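Local coordinates for protein cellulase (Xanthomonas axonopodis pv. citri, PDB 4W7W) that probably hydrolyses the beta-1,4 linkages of cellulose as a glycoside hydrolase family 5 endoglucanase, and binds cello-oligosaccharides in a cleft of its (beta/alpha)8 barrel, at residues Gly262-Ala268 / Trp293-Trp299; Ala220-His224 / Phe251-Leu255; Lys23-Leu29 / Met63-Pro69; Val147-Met152 / Asn181-Pro186. One frame throughout, in Å; residues are numbered along the deposited sequence. Where two conformers were deposited one is given.

How the interactions relate
Followed from the N terminus, each contact closes a beta-alpha-beta or beta-alpha loop of one (beta/alpha)8 barrel. Interaction 3 closes first, joining strand 24-29 to strand 65-70 across helix 52-60. Interaction 4 then pairs strand 147-150 with strand 183-186 around helix 160-176. Interaction 2 sets helix 243-258 against strand 219-226, and interaction 1 ends the series by pairing strand 262-268 with strand 293-301. The four follow one another in sequence; none nests or crosses. In space the circle shuts between interactions 1 and 3, where strands 293-301 and 24-29 are neighbours, while R67 of interaction 3 reaches E222 of interaction 2 through a salt bridge.

Interaction 1: Gly262-Ala268 / Trp293-Trp299; sequences GFLGEFA and WLGWTWW. With BGC (beta-D-glucopyranose), chain B.
F267 drives its ring into a cluster with W296 and W298. Its CG sits between the backbone N and the carbonyl carbon (chi1 68°), a setting that turns the ring back over the neighbouring strand. There F267 presents an edge to the face of W296 in an offset edge-to-face pair, with F267 CZ 3.7 Å from W296 CE3, while W298 in turn directs its edge at the face of F267, the two planes 82° apart. A268 CA lies over the face of W298, 3.9 Å from the centroid of the six-membered ring. On the barrel-interior side, F263 takes G295 O over the centre of one ring face, and T297 OG1 approaches the ring edge. That hydroxyl donates to G265 O from above the carbonyl plane (2.8 Å). Parallel backbone bonds join the strands, among them L264 N to G295 O and T297 N to L264 O. Toward the ligand, E266 and W299 run side by side, carboxylate and indole planes 28° apart and E266 CD 3.5 Å from W299 CE3. Y226 and R67 hold the two carboxylate oxygens of E266. On its pyrrole side W299 meets the glucose, its NE1 3.1 Å from BGC O1. With E266 fixed at both oxygens and lying along the indole, the contact ties the paired barrel strands to the glycan pocket of which W299 is part.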
# COMPACT_ATOMS: atom_id res chain seq x y z
N GLY A 262 -0.48 12.01 -4.05
CA GLY A 262 -0.83 10.62 -4.28
C GLY A 262 0.33 9.67 -4.09
O GLY A 262 1.50 10.06 -4.17
N PHE A 263 -0.01 8.41 -3.91
CA PHE A 263 0.99 7.37 -3.73
C PHE A 263 0.48 6.12 -4.41
O PHE A 263 -0.64 5.70 -4.15
CB PHE A 263 1.20 7.12 -2.22
CG PHE A 263 2.44 6.33 -1.93
CD1 PHE A 263 2.50 4.96 -2.17
CD2 PHE A 263 3.58 6.97 -1.44
CE1 PHE A 263 3.68 4.25 -1.98
CE2 PHE A 263 4.74 6.26 -1.21
CZ PHE A 263 4.80 4.90 -1.52
N LEU A 264 1.30 5.51 -5.29
CA LEU A 264 0.88 4.31 -6.00
C LEU A 264 1.30 3.12 -5.16
O LEU A 264 2.42 2.62 -5.27
CB LEU A 264 1.45 4.28 -7.41
CG LEU A 264 0.75 3.32 -8.37
CD1 LEU A 264 -0.71 3.68 -8.64
CD2 LEU A 264 1.51 3.25 -9.69
N GLY A 265 0.41 2.68 -4.27
CA GLY A 265 0.78 1.68 -3.27
C GLY A 265 1.00 0.28 -3.80
O GLY A 265 1.72 -0.51 -3.18
N GLU A 266 0.36 -0.03 -4.94
CA GLU A 266 0.62 -1.25 -5.66
C GLU A 266 0.47 -0.98 -7.14
O GLU A 266 -0.44 -0.28 -7.57
CB GLU A 266 -0.35 -2.39 -5.33
CG GLU A 266 -0.31 -2.85 -3.90
CD GLU A 266 -1.20 -4.04 -3.63
OE1 GLU A 266 -1.67 -4.71 -4.60
OE2 GLU A 266 -1.45 -4.31 -2.44
N PHE A 267 1.33 -1.63 -7.91
CA PHE A 267 1.25 -1.70 -9.37
C PHE A 267 2.22 -2.81 -9.74
O PHE A 267 3.11 -3.14 -8.98
CB PHE A 267 1.61 -0.38 -10.07
CG PHE A 267 3.08 0.03 -9.96
CD1 PHE A 267 3.66 0.36 -8.75
CD2 PHE A 267 3.87 0.10 -11.09
CE1 PHE A 267 4.99 0.74 -8.67
CE2 PHE A 267 5.19 0.49 -11.02
CZ PHE A 267 5.75 0.81 -9.81
N ALA A 268 2.03 -3.37 -10.92
CA ALA A 268 2.91 -4.42 -11.42
C ALA A 268 2.68 -4.58 -12.90
O ALA A 268 1.59 -4.28 -13.40
CB ALA A 268 2.65 -5.75 -10.74
N TRP A 293 2.60 13.31 -7.43
CA TRP A 293 2.98 11.94 -7.04
C TRP A 293 4.11 11.96 -6.04
O TRP A 293 5.21 12.41 -6.35
CB TRP A 293 3.38 11.12 -8.26
CG TRP A 293 2.20 10.72 -9.08
CD1 TRP A 293 1.73 11.33 -10.21
CD2 TRP A 293 1.28 9.65 -8.79
NE1 TRP A 293 0.62 10.70 -10.65
CE2 TRP A 293 0.30 9.67 -9.80
CE3 TRP A 293 1.20 8.69 -7.78
CZ2 TRP A 293 -0.73 8.75 -9.85
CZ3 TRP A 293 0.15 7.78 -7.81
CH2 TRP A 293 -0.80 7.83 -8.84
N LEU A 294 3.85 11.45 -4.84
CA LEU A 294 4.90 11.28 -3.83
C LEU A 294 5.77 10.07 -4.10
O LEU A 294 6.92 10.04 -3.66
CB LEU A 294 4.32 11.07 -2.46
CG LEU A 294 3.78 12.29 -1.77
CD1 LEU A 294 3.26 11.89 -0.39
CD2 LEU A 294 4.85 13.36 -1.63
N GLY A 295 5.21 9.05 -4.73
CA GLY A 295 5.99 7.85 -4.97
C GLY A 295 5.13 6.65 -5.21
O GLY A 295 3.92 6.75 -5.46
N TRP A 296 5.80 5.50 -5.15
CA TRP A 296 5.22 4.24 -5.53
C TRP A 296 5.94 3.10 -4.86
O TRP A 296 7.12 3.19 -4.51
CB TRP A 296 5.25 4.04 -7.05
CG TRP A 296 6.54 4.27 -7.78
CD1 TRP A 296 6.78 5.34 -8.57
CD2 TRP A 296 7.72 3.42 -7.87
NE1 TRP A 296 8.02 5.25 -9.14
CE2 TRP A 296 8.61 4.07 -8.74
CE3 TRP A 296 8.08 2.17 -7.35
CZ2 TRP A 296 9.86 3.54 -9.07
CZ3 TRP A 296 9.33 1.65 -7.68
CH2 TRP A 296 10.20 2.33 -8.53
N THR A 297 5.21 2.00 -4.72
CA THR A 297 5.77 0.72 -4.28
C THR A 297 5.22 -0.39 -5.16
O THR A 297 4.03 -0.65 -5.22
CB THR A 297 5.49 0.42 -2.78
OG1 THR A 297 4.14 0.72 -2.41
CG2 THR A 297 6.40 1.24 -1.88
N TRP A 298 6.15 -1.07 -5.83
CA TRP A 298 5.85 -2.19 -6.72
C TRP A 298 5.31 -3.39 -5.95
O TRP A 298 5.77 -3.68 -4.84
CB TRP A 298 7.16 -2.59 -7.39
CG TRP A 298 7.12 -3.84 -8.20
CD1 TRP A 298 7.33 -5.11 -7.76
CD2 TRP A 298 6.87 -3.93 -9.60
NE1 TRP A 298 7.25 -6.00 -8.80
CE2 TRP A 298 6.97 -5.30 -9.95
CE3 TRP A 298 6.62 -3.01 -10.61
CZ2 TRP A 298 6.85 -5.75 -11.28
CZ3 TRP A 298 6.49 -3.45 -11.91
CH2 TRP A 298 6.60 -4.81 -12.22
N TRP A 299 4.37 -4.10 -6.55
CA TRP A 299 3.89 -5.37 -6.03
C TRP A 299 4.50 -6.49 -6.88
O TRP A 299 4.13 -6.60 -8.04
CB TRP A 299 2.36 -5.46 -6.07
CG TRP A 299 1.91 -6.73 -5.40
CD1 TRP A 299 1.83 -7.97 -5.98
CD2 TRP A 299 1.63 -6.91 -4.02
NE1 TRP A 299 1.48 -8.90 -5.03
CE2 TRP A 299 1.36 -8.28 -3.82
CE3 TRP A 299 1.59 -6.05 -2.93
CZ2 TRP A 299 1.04 -8.80 -2.57
CZ3 TRP A 299 1.29 -6.56 -1.68
CH2 TRP A 299 1.01 -7.92 -1.51
C2 BGC B . -1.43 -12.71 -5.12
C3 BGC B . -1.78 -13.87 -4.19
C4 BGC B . -1.19 -13.70 -2.79
C5 BGC B . -1.46 -12.29 -2.27
C6 BGC B . -0.68 -12.01 -0.99
C1 BGC B . -1.76 -11.38 -4.46
O1 BGC B . -1.34 -10.27 -5.28
O2 BGC B . -2.16 -12.83 -6.36
O3 BGC B . -1.33 -15.09 -4.79
O4 BGC B . -1.81 -14.59 -1.87
O5 BGC B . -1.05 -11.32 -3.24
O6 BGC B . -1.14 -10.78 -0.49

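Interaction 2: Ala220-His224 / Phe251-Leu255; sequences AFEAH and FTSWL
F221 and W254 meet as an edge-to-face pair: the six-membered ring of W254 brings its outer edge down on the face of F221, W254 CH2 over the ring centre and CZ3 3.8 Å from F221 CG, with the planes 88° apart. Alongside, A223 CB packs over one face of F251, 3.9 Å from the ring centroid, and F221 O comes to the edge of the same ring at 3.6 Å from F251 CZ. L255 CG covers the opposite face of F251, and L255 CD2 reaches F221 CB. Both F251 and W254 carry CG anti to the backbone N (chi1 177° and -180°), which extends the two rings from the helix to the strand. This is the packing of a helix on the outer face of its barrel strand, here helix 243-258 running antiparallel to strand 219-226 within a beta-alpha-beta unit of the (beta/alpha)8 fold. In the next shell, W196 meets both helix rings edge-to-face, and E210 accepts a hydrogen bond from W254 NE1. On the other side of the strand, E222 points away from the helix; its OE2 receives H224 NE2 on the anti lone pair at 2.7 Å and forms a salt bridge with R67, while H224 ND1 is hydrogen-bonded to E154.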
# COMPACT_ATOMS: atom_id res chain seq x y z
N ALA A 220 -1.67 11.62 2.06
CA ALA A 220 -1.64 11.37 0.62
C ALA A 220 -2.67 10.30 0.31
O ALA A 220 -2.97 9.46 1.15
CB ALA A 220 -0.25 10.96 0.15
N PHE A 221 -3.17 10.33 -0.92
CA PHE A 221 -4.17 9.38 -1.36
C PHE A 221 -3.47 8.22 -2.05
O PHE A 221 -2.72 8.41 -3.01
CB PHE A 221 -5.20 10.07 -2.25
CG PHE A 221 -6.06 10.98 -1.45
CD1 PHE A 221 -7.18 10.49 -0.80
CD2 PHE A 221 -5.68 12.30 -1.20
CE1 PHE A 221 -7.93 11.30 0.04
CE2 PHE A 221 -6.43 13.12 -0.36
CZ PHE A 221 -7.56 12.61 0.24
N GLU A 222 -3.74 7.02 -1.54
CA GLU A 222 -3.17 5.80 -2.08
C GLU A 222 -4.09 5.22 -3.14
O GLU A 222 -5.24 4.93 -2.84
CB GLU A 222 -2.98 4.79 -0.94
CG GLU A 222 -2.41 3.46 -1.42
CD GLU A 222 -2.18 2.48 -0.30
OE1 GLU A 222 -1.96 2.93 0.84
OE2 GLU A 222 -2.19 1.25 -0.59
N ALA A 223 -3.54 5.02 -4.34
CA ALA A 223 -4.23 4.34 -5.41
C ALA A 223 -3.40 3.13 -5.83
O ALA A 223 -2.19 3.10 -5.59
CB ALA A 223 -4.46 5.26 -6.61
N HIS A 224 -4.07 2.14 -6.41
CA HIS A 224 -3.41 0.97 -6.98
C HIS A 224 -3.74 0.91 -8.45
O HIS A 224 -4.81 1.36 -8.86
CB HIS A 224 -3.88 -0.33 -6.33
CG HIS A 224 -3.51 -0.43 -4.88
ND1 HIS A 224 -3.78 -1.54 -4.12
CD2 HIS A 224 -2.88 0.45 -4.06
CE1 HIS A 224 -3.35 -1.33 -2.89
NE2 HIS A 224 -2.79 -0.14 -2.83
N PHE A 251 -6.92 10.38 -11.93
CA PHE A 251 -6.50 10.48 -10.54
C PHE A 251 -5.47 11.58 -10.35
O PHE A 251 -5.58 12.37 -9.41
CB PHE A 251 -5.99 9.11 -10.08
CG PHE A 251 -5.47 9.09 -8.67
CD1 PHE A 251 -6.32 9.18 -7.58
CD2 PHE A 251 -4.11 8.96 -8.43
CE1 PHE A 251 -5.81 9.13 -6.29
CE2 PHE A 251 -3.61 8.91 -7.14
CZ PHE A 251 -4.47 8.99 -6.08
N THR A 252 -4.49 11.64 -11.24
CA THR A 252 -3.47 12.67 -11.17
C THR A 252 -4.10 14.06 -11.24
O THR A 252 -3.76 14.96 -10.46
CB THR A 252 -2.45 12.48 -12.30
OG1 THR A 252 -1.81 11.21 -12.14
CG2 THR A 252 -1.39 13.55 -12.33
N SER A 253 -5.07 14.23 -12.15
CA SER A 253 -5.74 15.51 -12.25
C SER A 253 -6.50 15.84 -10.97
O SER A 253 -6.49 16.98 -10.51
CB SER A 253 -6.69 15.55 -13.45
OG SER A 253 -7.11 16.88 -13.71
N TRP A 254 -7.19 14.85 -10.41
CA TRP A 254 -7.93 15.04 -9.16
C TRP A 254 -7.00 15.52 -8.05
O TRP A 254 -7.35 16.42 -7.29
CB TRP A 254 -8.65 13.76 -8.78
CG TRP A 254 -9.44 13.88 -7.53
CD1 TRP A 254 -10.71 14.36 -7.41
CD2 TRP A 254 -9.02 13.52 -6.21
NE1 TRP A 254 -11.10 14.33 -6.10
CE2 TRP A 254 -10.09 13.80 -5.34
CE3 TRP A 254 -7.85 12.99 -5.66
CZ2 TRP A 254 -10.02 13.57 -3.97
CZ3 TRP A 254 -7.79 12.75 -4.30
CH2 TRP A 254 -8.87 13.04 -3.48
N LEU A 255 -5.82 14.91 -7.94
CA LEU A 255 -4.86 15.36 -6.95
C LEU A 255 -4.53 16.83 -7.16
O LEU A 255 -4.55 17.63 -6.22
CB LEU A 255 -3.56 14.55 -7.04
CG LEU A 255 -3.66 13.06 -6.73
CD1 LEU A 255 -2.34 12.39 -7.12
CD2 LEU A 255 -3.99 12.83 -5.27

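Interaction 3: Lys23-Leu29 / Met63-Pro69; sequences KYVGVNL and MNTIRLP
V27, L29 and I66 form the apolar centre between the two strands, on the side covered by F55 and F58 of helix 52-60. V27 and I66 lie side by side and point the same way, with V27 CG2 3.9 Å from I66 CD1, while L29 CD1 closes on I66 CG2 at 3.7 Å. In one of its two conformers M63 brings SD near V27 CG1. Parallel backbone bonds run beneath, V27 N to T65 O, R67 N to V27 O and L29 N to R67 O. At the start of the strands, the amide of N64 bridges two backbone positions: ND2 donates to K23 O in the carbonyl plane, and OD1 accepts from V25 N at 3.0 Å and from T65 OG1. At the other face, R67 leaves its backbone with CG anti to N (chi1 -177°) and stretches along N28. R67 NH1 donates to N28 OD1 at 2.8 Å, the oxygen lying close to the guanidinium plane although the amide is turned 85° to it. R67 also forms salt bridges with E222 and E266. Aliphatic side chains under the helix and polar N28 and R67 on the inner face fit adjacent parallel strands of a (beta/alpha)8 barrel, joined by a beta-alpha-beta crossover through helix 52-60.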
# COMPACT_ATOMS: atom_id res chain seq x y z
N LYS A 23 9.73 11.23 -4.20
CA LYS A 23 10.23 11.15 -2.83
C LYS A 23 10.40 9.72 -2.34
O LYS A 23 11.38 9.43 -1.67
CB LYS A 23 9.30 11.91 -1.91
CG LYS A 23 9.78 11.94 -0.47
CD LYS A 23 9.05 12.95 0.39
CE LYS A 23 9.63 12.97 1.79
NZ LYS A 23 8.91 13.89 2.71
N TYR A 24 9.45 8.85 -2.65
CA TYR A 24 9.43 7.48 -2.15
C TYR A 24 9.35 6.52 -3.32
O TYR A 24 8.43 6.59 -4.13
CB TYR A 24 8.19 7.26 -1.30
CG TYR A 24 8.02 8.20 -0.14
CD1 TYR A 24 8.79 8.08 1.01
CD2 TYR A 24 7.05 9.19 -0.17
CE1 TYR A 24 8.62 8.93 2.08
CE2 TYR A 24 6.86 10.03 0.91
CZ TYR A 24 7.65 9.90 2.03
OH TYR A 24 7.48 10.72 3.12
N VAL A 25 10.32 5.63 -3.43
CA VAL A 25 10.26 4.57 -4.43
C VAL A 25 10.70 3.26 -3.78
O VAL A 25 11.67 3.20 -3.02
CB VAL A 25 11.11 4.87 -5.68
CG1 VAL A 25 10.61 6.11 -6.41
CG2 VAL A 25 12.58 5.01 -5.36
N GLY A 26 9.99 2.20 -4.09
CA GLY A 26 10.35 0.92 -3.53
C GLY A 26 9.42 -0.20 -3.87
O GLY A 26 8.82 -0.25 -4.96
N VAL A 27 9.34 -1.14 -2.94
CA VAL A 27 8.63 -2.39 -3.15
C VAL A 27 7.82 -2.78 -1.93
O VAL A 27 8.11 -2.39 -0.81
CB VAL A 27 9.59 -3.55 -3.53
CG1 VAL A 27 10.39 -3.27 -4.78
CG2 VAL A 27 10.52 -3.91 -2.38
N ASN A 28 6.80 -3.60 -2.20
CA ASN A 28 6.11 -4.36 -1.16
C ASN A 28 6.94 -5.58 -0.80
O ASN A 28 7.35 -6.34 -1.69
CB ASN A 28 4.75 -4.85 -1.67
CG ASN A 28 3.71 -3.76 -1.70
OD1 ASN A 28 2.94 -3.63 -0.75
ND2 ASN A 28 3.66 -2.98 -2.79
N LEU A 29 7.19 -5.80 0.49
CA LEU A 29 7.77 -7.05 0.97
C LEU A 29 6.62 -7.85 1.54
O LEU A 29 6.19 -7.64 2.66
CB LEU A 29 8.88 -6.85 1.99
CG LEU A 29 10.13 -6.18 1.43
CD1 LEU A 29 11.21 -6.00 2.50
CD2 LEU A 29 10.72 -6.95 0.26
N MET A 63 16.18 1.84 -3.70
CA MET A 63 14.85 1.98 -3.19
C MET A 63 14.85 2.37 -1.74
O MET A 63 15.46 1.70 -0.89
CB MET A 63 14.10 0.72 -3.43
CG MET A 63 13.88 0.59 -4.91
SD MET A 63 13.20 -1.01 -5.20
CE MET A 63 12.71 -0.82 -6.91
N ASN A 64 14.16 3.47 -1.46
CA ASN A 64 14.14 4.03 -0.12
C ASN A 64 12.86 3.77 0.63
O ASN A 64 12.69 4.30 1.71
CB ASN A 64 14.42 5.53 -0.15
CG ASN A 64 13.25 6.34 -0.68
OD1 ASN A 64 12.33 5.78 -1.26
ND2 ASN A 64 13.28 7.64 -0.45
N THR A 65 11.96 2.93 0.09
CA THR A 65 10.66 2.73 0.71
C THR A 65 10.26 1.27 0.62
O THR A 65 10.36 0.65 -0.44
CB THR A 65 9.58 3.59 0.04
OG1 THR A 65 9.97 4.97 0.13
CG2 THR A 65 8.23 3.46 0.72
N ILE A 66 9.80 0.73 1.74
CA ILE A 66 9.27 -0.62 1.80
C ILE A 66 7.83 -0.54 2.29
O ILE A 66 7.56 0.06 3.35
CB ILE A 66 10.08 -1.48 2.77
CG1 ILE A 66 11.53 -1.64 2.29
CG2 ILE A 66 9.41 -2.83 3.00
CD1 ILE A 66 11.71 -2.31 0.96
N ARG A 67 6.91 -1.12 1.53
CA ARG A 67 5.54 -1.32 2.00
C ARG A 67 5.45 -2.72 2.62
O ARG A 67 5.88 -3.69 1.98
CB ARG A 67 4.52 -1.11 0.87
CG ARG A 67 3.07 -1.25 1.30
CD ARG A 67 2.15 -0.69 0.24
NE ARG A 67 0.72 -0.73 0.54
CZ ARG A 67 -0.13 -1.64 0.07
NH1 ARG A 67 0.27 -2.71 -0.59
NH2 ARG A 67 -1.42 -1.45 0.26
N LEU A 68 4.96 -2.78 3.85
CA LEU A 68 4.94 -4.00 4.64
C LEU A 68 3.50 -4.40 4.96
O LEU A 68 2.90 -3.91 5.93
CB LEU A 68 5.71 -3.79 5.93
CG LEU A 68 5.85 -5.03 6.81
CD1 LEU A 68 6.82 -6.02 6.18
CD2 LEU A 68 6.29 -4.66 8.21
N PRO A 69 2.92 -5.28 4.14
CA PRO A 69 1.61 -5.85 4.48
C PRO A 69 1.66 -6.65 5.77
O PRO A 69 2.59 -7.42 5.99
CB PRO A 69 1.33 -6.79 3.31
CG PRO A 69 2.13 -6.22 2.17
CD PRO A 69 3.39 -5.72 2.81
O HOH W 1 4.63 -8.73 4.68

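Interaction 4: Val147-Met152 / Asn181-Pro186; sequences VIFGLM and NLILVP
F149 and N181 are brought together by matching first torsions: each has CG anti to its own carbonyl carbon (chi1 -59° and -52°), and the amide of N181 comes to lie stacked over the phenyl ring, the planes 25° apart. N181 CG is 3.5 Å from F149 CZ, and N181 CB sits over the same ring, offset toward its rim. The two strands are parallel neighbours in the (beta/alpha)8 barrel, joined through helix 160-176 in a beta-alpha-beta unit. Backbone bonds F149 N to L182 O, L184 N to F149 O and L151 N to L184 O stitch them together, the last a little longer at 3.2 Å. On the outer, helix-facing side, L151 wedges against I183, with L151 CG 3.6 Å from I183 CG2; T170 and I174 of helix 160-176 touch L151 from beyond. On the inner side, I148 CG2 fits between L182 and L184, lying 3.7 Å from L184 CG, while strand 104-109 flanks I148 through Y104 and I106. Where the strands end, P186 leans on M152, the proline CG 3.3 Å from M152 O. A water that accepts from M152 N lies within hydrogen-bonding distance of L184 O and probably links the two. At the start of the pair N181 ND2 serves both V147 and F141, donating to the carbonyl of each. V147 O in turn lies in the amide plane of N181, yet ND2 stands above the V147 carbonyl plane, and a second water joins the pair by donating to V147 O at 2.8 Å and accepting from L182 N.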
# COMPACT_ATOMS: atom_id res chain seq x y z
N VAL A 147 8.25 5.92 9.72
CA VAL A 147 7.03 5.15 9.60
C VAL A 147 5.92 5.94 8.92
O VAL A 147 5.66 7.10 9.29
CB VAL A 147 6.58 4.64 10.98
CG1 VAL A 147 5.27 3.89 10.86
CG2 VAL A 147 7.64 3.76 11.60
N ILE A 148 5.28 5.29 7.95
CA ILE A 148 4.15 5.83 7.20
C ILE A 148 2.95 4.92 7.50
O ILE A 148 3.11 3.68 7.55
CB ILE A 148 4.48 5.86 5.69
CG1 ILE A 148 5.64 6.81 5.42
CG2 ILE A 148 3.26 6.22 4.88
CD1 ILE A 148 6.25 6.67 4.04
N PHE A 149 1.77 5.51 7.71
CA PHE A 149 0.59 4.73 8.10
C PHE A 149 -0.29 4.45 6.87
O PHE A 149 -0.95 5.35 6.36
CB PHE A 149 -0.21 5.46 9.16
CG PHE A 149 0.56 5.77 10.42
CD1 PHE A 149 1.54 4.94 10.93
CD2 PHE A 149 0.24 6.89 11.15
CE1 PHE A 149 2.18 5.24 12.12
CE2 PHE A 149 0.89 7.20 12.35
CZ PHE A 149 1.85 6.36 12.84
N GLY A 150 -0.29 3.21 6.41
CA GLY A 150 -1.14 2.78 5.29
C GLY A 150 -2.46 2.25 5.81
O GLY A 150 -2.59 1.07 6.15
N LEU A 151 -3.44 3.14 5.91
CA LEU A 151 -4.67 2.85 6.66
C LEU A 151 -5.35 1.53 6.33
O LEU A 151 -5.85 0.86 7.23
CB LEU A 151 -5.68 3.97 6.48
CG LEU A 151 -5.24 5.35 6.93
CD1 LEU A 151 -6.44 6.29 6.88
CD2 LEU A 151 -4.60 5.30 8.32
N MET A 152 -5.47 1.19 5.05
CA MET A 152 -6.20 -0.01 4.70
C MET A 152 -5.92 -0.42 3.28
O MET A 152 -6.13 0.36 2.35
CB MET A 152 -7.71 0.22 4.82
CG MET A 152 -8.56 -1.00 4.53
SD MET A 152 -8.25 -2.41 5.60
CE MET A 152 -8.86 -1.76 7.16
N ASN A 181 2.98 11.58 11.47
CA ASN A 181 3.43 10.73 10.38
C ASN A 181 2.54 10.90 9.15
O ASN A 181 1.36 11.22 9.25
CB ASN A 181 3.37 9.26 10.79
CG ASN A 181 4.07 8.97 12.11
OD1 ASN A 181 3.68 9.48 13.15
ND2 ASN A 181 5.08 8.11 12.07
N LEU A 182 3.11 10.63 7.98
CA LEU A 182 2.35 10.59 6.75
C LEU A 182 1.30 9.49 6.85
O LEU A 182 1.62 8.35 7.25
CB LEU A 182 3.30 10.32 5.58
CG LEU A 182 2.63 10.19 4.20
CD1 LEU A 182 1.91 11.45 3.75
CD2 LEU A 182 3.67 9.80 3.18
N ILE A 183 0.07 9.82 6.47
CA ILE A 183 -1.03 8.86 6.38
C ILE A 183 -1.35 8.68 4.90
O ILE A 183 -1.59 9.66 4.18
CB ILE A 183 -2.28 9.38 7.12
CG1 ILE A 183 -2.02 9.50 8.61
CG2 ILE A 183 -3.45 8.44 6.87
CD1 ILE A 183 -3.10 10.25 9.35
N LEU A 184 -1.39 7.42 4.47
CA LEU A 184 -1.84 7.05 3.13
C LEU A 184 -3.30 6.59 3.22
O LEU A 184 -3.61 5.61 3.90
CB LEU A 184 -0.99 5.94 2.53
CG LEU A 184 0.50 6.26 2.42
CD1 LEU A 184 1.21 5.09 1.76
CD2 LEU A 184 0.75 7.55 1.67
N VAL A 185 -4.17 7.32 2.53
CA VAL A 185 -5.63 7.14 2.58
C VAL A 185 -6.10 6.55 1.27
O VAL A 185 -5.91 7.16 0.23
CB VAL A 185 -6.37 8.49 2.75
CG1 VAL A 185 -7.87 8.28 2.87
CG2 VAL A 185 -5.84 9.23 3.95
N PRO A 186 -6.74 5.37 1.30
CA PRO A 186 -7.29 4.81 0.08
C PRO A 186 -8.74 5.23 -0.11
O PRO A 186 -9.37 5.75 0.81
CB PRO A 186 -7.22 3.32 0.37
CG PRO A 186 -7.58 3.24 1.82
CD PRO A 186 -6.95 4.47 2.45
O HOH W 2 5.80 9.58 8.07
O HOH W 3 -3.98 2.87 2.93